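Myosin-2 (PDB 6IXO) carries organelles and other cargo along actin cables as a class V myosin motor, gripping cargo receptors with the globular tail domain described here. Local coordinates at residues Ser100-Leu105 against Phe219-Glu224; Asn210-Cys215 against Glu224-Val229; Trp270-Thr273 against Gly279-Cys282. All coordinates share one frame; numbering follows the deposited sequence. Where two conformers were deposited one is given.

In the fold
All three contacts lie in the all-helical globular tail of the motor, the part that binds cargo receptors. Interactions 1 and 2 have centres about 8 Å apart and both draw on helix 223-247; they touch where Val102 CG1 comes 3.8 Å from Cys215 O. Interaction 3 lies about 13 Å from interaction 2, centre to centre, yet Trp270 bridges them: its NE1 is 3.0 Å from Asn210 OD1, and its CH2 packs 3.9 Å from Phe226 CZ. Interactions 1 and 3, with nearest atoms about 11 Å apart, do not meet. The sulfate, probably from the crystallisation liquor, sits beside Trp214 in interaction 2.

Interaction 1: residues Ser100-Leu105 against Phe219-Glu224; sequences SGVFWL and FHIENE
A chi1 of 176° sets CG1 of Val102 opposite its own backbone nitrogen and sends that methyl off helix 97-124 to meet Phe219 and Ile221, which stand two residues apart in the connection between helices 202-218 and 223-247. Phe219 answers with CG anti to its own carbonyl carbon (chi1 -66°), which swings the ring toward the helix. Its CD2 comes 3.6 Å from Val102 CG1, obliquely to the ring. The same ring presents its edge to the backbone of the next residue, where Phe103 N lies 3.8 Å from Phe219 CD2, while Phe103 CB is 4.2 Å from Phe219 CE2. Ile221 reaches the valine with its longer branch, CG1 standing 3.5 Å from Val102 CG1. One methyl is thus shared by the ring carbon CD2 of Phe219 and the CG1 arm of Ile221. The side-chain contacts are apolar, and all four touching residues are buried.

The backbone turn is consistent with both residues facing the same helix. Phe219 is the first residue to leave helical geometry, and His220, with phi of 59°, is the C-prime residue of a Schellman motif in which Ile221 N bonds to Met216 O and His220 N to Lys217 O. Glu222 then takes the N-cap position of the next helix, with a salt bridge from its OE2 to Arg387. Helix 134-180 joins the packing through Trp162, which touches Val102 and Leu105, and helix 202-218 closes in with Cys215 and Met216 against Val102.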
# COMPACT_ATOMS: atom_id res chain seq x y z
N SER A 100 2.80 4.60 -9.39
CA SER A 100 2.48 3.50 -10.32
C SER A 100 1.74 2.40 -9.60
O SER A 100 0.86 1.78 -10.16
CB SER A 100 3.73 2.96 -10.99
OG SER A 100 4.29 3.96 -11.82
N GLY A 101 2.10 2.16 -8.35
CA GLY A 101 1.39 1.11 -7.63
C GLY A 101 -0.07 1.46 -7.37
O GLY A 101 -0.95 0.63 -7.48
N VAL A 102 -0.33 2.70 -7.00
CA VAL A 102 -1.71 3.08 -6.71
C VAL A 102 -2.54 3.04 -8.02
O VAL A 102 -3.70 2.59 -8.04
CB VAL A 102 -1.77 4.50 -6.08
CG1 VAL A 102 -3.22 4.94 -5.88
CG2 VAL A 102 -0.98 4.51 -4.69
N PHE A 103 -1.90 3.50 -9.08
CA PHE A 103 -2.48 3.47 -10.42
C PHE A 103 -2.96 2.06 -10.74
O PHE A 103 -4.12 1.85 -11.16
CB PHE A 103 -1.42 3.93 -11.44
CG PHE A 103 -1.90 3.87 -12.88
CD1 PHE A 103 -2.61 4.94 -13.42
CD2 PHE A 103 -1.57 2.78 -13.68
CE1 PHE A 103 -3.05 4.90 -14.76
CE2 PHE A 103 -1.99 2.76 -15.05
CZ PHE A 103 -2.72 3.82 -15.56
N TRP A 104 -2.07 1.08 -10.58
CA TRP A 104 -2.45 -0.29 -10.92
C TRP A 104 -3.47 -0.87 -9.95
O TRP A 104 -4.34 -1.62 -10.36
CB TRP A 104 -1.20 -1.20 -11.03
CG TRP A 104 -0.55 -0.97 -12.34
CD1 TRP A 104 0.63 -0.37 -12.58
CD2 TRP A 104 -1.14 -1.25 -13.62
NE1 TRP A 104 0.85 -0.28 -13.92
CE2 TRP A 104 -0.23 -0.80 -14.59
CE3 TRP A 104 -2.34 -1.83 -14.03
CZ2 TRP A 104 -0.48 -0.92 -15.95
CZ3 TRP A 104 -2.60 -1.93 -15.40
CH2 TRP A 104 -1.67 -1.49 -16.33
N LEU A 105 -3.39 -0.51 -8.67
CA LEU A 105 -4.45 -0.91 -7.75
C LEU A 105 -5.81 -0.39 -8.22
O LEU A 105 -6.83 -1.10 -8.14
CB LEU A 105 -4.15 -0.39 -6.32
CG LEU A 105 -2.96 -1.12 -5.61
CD1 LEU A 105 -2.61 -0.41 -4.26
CD2 LEU A 105 -3.30 -2.59 -5.37
N PHE A 219 -6.29 9.67 -7.09
CA PHE A 219 -6.68 8.55 -7.96
C PHE A 219 -7.98 7.91 -7.51
O PHE A 219 -8.30 6.80 -7.94
CB PHE A 219 -5.59 7.47 -8.04
CG PHE A 219 -4.32 7.93 -8.70
CD1 PHE A 219 -4.22 9.22 -9.23
CD2 PHE A 219 -3.21 7.08 -8.77
CE1 PHE A 219 -3.04 9.67 -9.82
CE2 PHE A 219 -2.03 7.52 -9.36
CZ PHE A 219 -1.95 8.82 -9.89
N HIS A 220 -8.71 8.61 -6.63
CA HIS A 220 -10.03 8.20 -6.16
C HIS A 220 -10.01 6.83 -5.51
O HIS A 220 -10.88 6.01 -5.73
CB HIS A 220 -11.02 8.21 -7.35
CG HIS A 220 -10.98 9.48 -8.14
ND1 HIS A 220 -11.45 10.68 -7.64
CD2 HIS A 220 -10.49 9.75 -9.37
CE1 HIS A 220 -11.28 11.62 -8.55
NE2 HIS A 220 -10.70 11.09 -9.61
N ILE A 221 -9.01 6.57 -4.69
CA ILE A 221 -8.92 5.29 -4.00
C ILE A 221 -9.74 5.34 -2.73
O ILE A 221 -9.68 6.32 -2.00
CB ILE A 221 -7.47 4.92 -3.62
CG1 ILE A 221 -6.61 4.81 -4.87
CG2 ILE A 221 -7.44 3.59 -2.86
CD1 ILE A 221 -7.10 3.75 -5.82
N GLU A 222 -10.46 4.27 -2.46
CA GLU A 222 -11.30 4.17 -1.27
C GLU A 222 -10.48 4.38 0.05
O GLU A 222 -9.42 3.80 0.23
CB GLU A 222 -12.03 2.81 -1.31
CG GLU A 222 -13.13 2.66 -2.47
CD GLU A 222 -12.61 2.14 -3.86
OE1 GLU A 222 -13.47 1.64 -4.67
OE2 GLU A 222 -11.39 2.24 -4.18
N ASN A 223 -10.98 5.24 0.95
CA ASN A 223 -10.24 5.61 2.16
C ASN A 223 -9.83 4.43 3.05
O ASN A 223 -8.80 4.50 3.74
CB ASN A 223 -11.04 6.62 3.00
CG ASN A 223 -10.87 8.06 2.53
OD1 ASN A 223 -9.95 8.37 1.75
ND2 ASN A 223 -11.74 8.96 3.00
N GLU A 224 -10.62 3.36 3.06
CA GLU A 224 -10.23 2.16 3.83
C GLU A 224 -8.89 1.61 3.38
O GLU A 224 -8.14 1.04 4.17
CB GLU A 224 -11.28 1.05 3.65
CG GLU A 224 -12.59 1.36 4.31
CD GLU A 224 -13.58 2.10 3.40
OE1 GLU A 224 -13.21 2.59 2.29
OE2 GLU A 224 -14.75 2.20 3.80

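Interaction 2: residues Asn210-Cys215 against Glu224-Val229; sequences NSIYWC and EVFHAV. With SO4 (sulfate ion), chain B.
Tyr213 and Phe226 meet in an offset edge-to-face pair across a helical hairpin, in which helices 202-218 and 223-247 run antiparallel, their local axes at 166° and 10.6 Å apart. The tyrosine supplies the edge and the phenylalanine the face; the ring planes stand at 76°, with Tyr213 CD1 3.6 Å from Phe226 CZ. In both residues CG stands anti to the backbone N. That setting carries Phe226 far enough across the gap for CE1 to come 3.6 Å from Tyr213 CA, so the ring also packs on the backbone of the facing helix.

Ile212 continues the apolar seam with a single branch. Its CG2 lies at the edge of the Phe226 ring, 4.2 Å from CD1, and also approaches CG1 of Val229, one turn beyond Phe226 on its helix. Met216 and Trp162 add to the packing round Val229.

Tyr213 has a second aromatic neighbour in its own helix: its CE2 stands 3.7 Å above the centre of the Trp214 ring. The indole edge in turn faces a sulfate ion, probably from the crystallisation liquor, which is also hydrogen-bonded to His274 NE2. Putting an alanine at Trp214 removes the indole, which would probably leave the sulfate without this N-H donor and Tyr213 CE2 without the surface it lies over. Both indole bonds to the ion are weak: NE1 reaches O2 almost straight, at 163°, and O4 along a more bent path, with 3.0 Å between Trp214 NE1 and sulfate O4.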
# COMPACT_ATOMS: atom_id res chain seq x y z
N ASN A 210 3.21 11.55 2.44
CA ASN A 210 2.36 12.48 1.67
C ASN A 210 2.04 11.99 0.26
O ASN A 210 0.95 12.23 -0.28
CB ASN A 210 3.04 13.82 1.54
CG ASN A 210 2.57 14.77 2.56
OD1 ASN A 210 1.36 14.86 2.80
ND2 ASN A 210 3.49 15.49 3.18
N SER A 211 3.02 11.35 -0.35
CA SER A 211 2.87 10.86 -1.71
C SER A 211 1.83 9.74 -1.73
O SER A 211 0.98 9.68 -2.62
CB SER A 211 4.22 10.39 -2.25
OG SER A 211 4.10 9.91 -3.58
N ILE A 212 1.87 8.86 -0.72
CA ILE A 212 0.82 7.85 -0.63
C ILE A 212 -0.53 8.52 -0.47
O ILE A 212 -1.48 8.19 -1.18
CB ILE A 212 1.05 6.92 0.54
CG1 ILE A 212 2.31 6.08 0.26
CG2 ILE A 212 -0.12 5.94 0.71
CD1 ILE A 212 2.73 5.24 1.45
N TYR A 213 -0.61 9.48 0.44
CA TYR A 213 -1.88 10.18 0.65
C TYR A 213 -2.43 10.81 -0.62
O TYR A 213 -3.63 10.61 -0.98
CB TYR A 213 -1.68 11.27 1.73
CG TYR A 213 -2.92 12.13 1.92
CD1 TYR A 213 -3.93 11.73 2.78
CD2 TYR A 213 -3.05 13.34 1.25
CE1 TYR A 213 -5.05 12.52 2.98
CE2 TYR A 213 -4.17 14.15 1.45
CZ TYR A 213 -5.17 13.72 2.31
OH TYR A 213 -6.28 14.50 2.52
N TRP A 214 -1.61 11.61 -1.30
CA TRP A 214 -2.13 12.39 -2.45
C TRP A 214 -2.41 11.53 -3.68
O TRP A 214 -3.35 11.81 -4.42
CB TRP A 214 -1.18 13.52 -2.81
CG TRP A 214 -1.35 14.67 -1.90
CD1 TRP A 214 -0.47 15.11 -0.93
CD2 TRP A 214 -2.52 15.49 -1.79
NE1 TRP A 214 -1.03 16.19 -0.27
CE2 TRP A 214 -2.28 16.44 -0.78
CE3 TRP A 214 -3.75 15.52 -2.48
CZ2 TRP A 214 -3.22 17.41 -0.42
CZ3 TRP A 214 -4.67 16.48 -2.13
CH2 TRP A 214 -4.41 17.41 -1.11
N CYS A 215 -1.63 10.45 -3.88
CA CYS A 215 -1.88 9.52 -5.01
C CYS A 215 -3.20 8.81 -4.78
O CYS A 215 -4.04 8.68 -5.70
CB CYS A 215 -0.72 8.50 -5.16
SG CYS A 215 0.74 9.27 -5.92
N GLU A 224 -10.62 3.36 3.06
CA GLU A 224 -10.23 2.16 3.83
C GLU A 224 -8.89 1.61 3.38
O GLU A 224 -8.14 1.04 4.17
CB GLU A 224 -11.28 1.05 3.65
CG GLU A 224 -12.59 1.36 4.31
CD GLU A 224 -13.58 2.10 3.40
OE1 GLU A 224 -13.21 2.59 2.29
OE2 GLU A 224 -14.75 2.20 3.80
N VAL A 225 -8.59 1.75 2.11
CA VAL A 225 -7.37 1.19 1.58
C VAL A 225 -6.18 2.04 2.03
O VAL A 225 -5.10 1.54 2.40
CB VAL A 225 -7.43 1.13 0.05
CG1 VAL A 225 -6.06 0.79 -0.51
CG2 VAL A 225 -8.51 0.10 -0.43
N PHE A 226 -6.37 3.35 1.97
CA PHE A 226 -5.37 4.27 2.51
C PHE A 226 -5.07 3.95 3.98
O PHE A 226 -3.89 3.87 4.41
CB PHE A 226 -5.87 5.72 2.36
CG PHE A 226 -4.97 6.73 3.12
CD1 PHE A 226 -3.73 7.04 2.63
CD2 PHE A 226 -5.42 7.32 4.26
CE1 PHE A 226 -2.87 7.97 3.30
CE2 PHE A 226 -4.59 8.26 4.96
CZ PHE A 226 -3.31 8.58 4.48
N HIS A 227 -6.13 3.78 4.77
CA HIS A 227 -5.96 3.45 6.19
C HIS A 227 -5.13 2.18 6.36
O HIS A 227 -4.24 2.12 7.20
CB HIS A 227 -7.31 3.28 6.90
CG HIS A 227 -7.17 3.06 8.38
ND1 HIS A 227 -7.09 1.80 8.95
CD2 HIS A 227 -7.03 3.94 9.40
CE1 HIS A 227 -6.93 1.92 10.25
NE2 HIS A 227 -6.89 3.21 10.55
N ALA A 228 -5.42 1.16 5.58
CA ALA A 228 -4.71 -0.14 5.75
C ALA A 228 -3.25 0.01 5.40
O ALA A 228 -2.37 -0.46 6.11
CB ALA A 228 -5.40 -1.25 4.83
N VAL A 229 -2.99 0.65 4.27
CA VAL A 229 -1.62 0.77 3.79
C VAL A 229 -0.78 1.55 4.80
O VAL A 229 0.31 1.14 5.20
CB VAL A 229 -1.57 1.49 2.45
CG1 VAL A 229 -0.11 1.90 2.12
CG2 VAL A 229 -2.19 0.58 1.35
S SO4 B . -0.40 18.28 2.71
O1 SO4 B . 0.29 18.41 3.99
O2 SO4 B . 0.57 18.34 1.62
O3 SO4 B . -1.37 19.36 2.58
O4 SO4 B . -1.09 17.00 2.66

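Interaction 3: residues Trp270-Thr273 against Gly279-Cys282; sequences WCKT and GTEC
Cys271 packs against Gly279 where the chain folds back on itself, a helix-loop-helix turn within the DIL domain: helix 254-273 runs out, a short loop follows, and 279-282 forms a weakly bonded helical turn. The apolar contact is the more buried of the two that join these pieces. Cys271 points its side chain at the glycine, and both CB and SG lie 4.0 Å from Gly279 CA, so the cysteine covers the bare alpha carbon with its whole short arm. The backbones come within 5.5 Å here, measured from Cys271 CA to Gly279 CA. The place where a CB would stand on Gly279 is crowded by Cys271 CB. Leu234 of helix 223-247 touches both Cys271 and Cys282, joining that helix to either piece of the turn.

The polar contact lies at the outer margin. Lys272 is extended along its middle and bends at the last torsion (chi4 -80°), bringing its ammonium across toward the threonine; Lys272 NZ ends 3.7 Å from Thr280 OG1, a near approach rather than a bond. The hydroxyl's stronger partner is Glu268 OE2, one turn before Lys272 on the same helix, and this hydrogen bond ties 279-282 back to helix 254-273.

Hydrogen bonding within 270-273 centres on one carbonyl. Trp270 O accepts from His274 ND1 and, weakly, from Thr273 N. It also accepts from the threonine hydroxyl, which stands 36° out of the carbonyl plane, with Thr273 OG1 3.2 Å from Trp270 O.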
# COMPACT_ATOMS: atom_id res chain seq x y z
N TRP A 270 1.50 14.47 11.35
CA TRP A 270 1.09 14.26 9.97
C TRP A 270 -0.15 13.33 9.94
O TRP A 270 -1.13 13.59 9.20
CB TRP A 270 2.25 13.66 9.14
CG TRP A 270 1.82 13.34 7.73
CD1 TRP A 270 1.89 14.17 6.64
CD2 TRP A 270 1.24 12.13 7.28
NE1 TRP A 270 1.38 13.53 5.53
CE2 TRP A 270 0.98 12.27 5.89
CE3 TRP A 270 0.92 10.91 7.91
CZ2 TRP A 270 0.38 11.26 5.13
CZ3 TRP A 270 0.34 9.90 7.13
CH2 TRP A 270 0.08 10.09 5.78
N CYS A 271 -0.10 12.25 10.72
CA CYS A 271 -1.22 11.29 10.82
C CYS A 271 -2.49 12.00 11.20
O CYS A 271 -3.56 11.75 10.62
CB CYS A 271 -0.90 10.21 11.85
SG CYS A 271 0.37 9.07 11.28
N LYS A 272 -2.38 12.92 12.15
CA LYS A 272 -3.53 13.65 12.61
C LYS A 272 -4.19 14.54 11.54
O LYS A 272 -5.38 14.76 11.58
CB LYS A 272 -3.15 14.52 13.83
CG LYS A 272 -2.86 13.72 15.08
CD LYS A 272 -2.47 14.66 16.22
CE LYS A 272 -1.63 13.96 17.28
NZ LYS A 272 -2.38 13.12 18.26
N THR A 273 -3.42 15.07 10.60
CA THR A 273 -4.06 15.94 9.63
C THR A 273 -4.39 15.21 8.34
O THR A 273 -4.91 15.82 7.40
CB THR A 273 -3.20 17.13 9.31
OG1 THR A 273 -1.86 16.69 9.07
CG2 THR A 273 -3.22 18.08 10.48
N GLY A 279 -2.76 6.72 14.34
CA GLY A 279 -1.32 6.88 14.11
C GLY A 279 -0.54 6.83 15.41
O GLY A 279 0.52 6.20 15.49
N THR A 280 -1.07 7.46 16.45
CA THR A 280 -0.42 7.43 17.76
C THR A 280 -0.25 5.98 18.23
O THR A 280 0.83 5.59 18.68
CB THR A 280 -1.23 8.25 18.76
OG1 THR A 280 -1.18 9.62 18.35
CG2 THR A 280 -0.65 8.14 20.16
N GLU A 281 -1.28 5.16 18.05
CA GLU A 281 -1.20 3.76 18.46
C GLU A 281 -0.14 2.95 17.68
O GLU A 281 0.61 2.16 18.27
CB GLU A 281 -2.58 3.09 18.33
CG GLU A 281 -2.53 1.58 18.46
CD GLU A 281 -3.91 0.95 18.44
OE1 GLU A 281 -4.83 1.55 17.83
OE2 GLU A 281 -4.07 -0.13 19.04
N CYS A 282 -0.05 3.17 16.37
CA CYS A 282 0.98 2.53 15.56
C CYS A 282 2.42 2.88 15.97
O CYS A 282 3.34 2.15 15.62
CB CYS A 282 0.83 2.89 14.10
SG CYS A 282 -0.78 2.42 13.40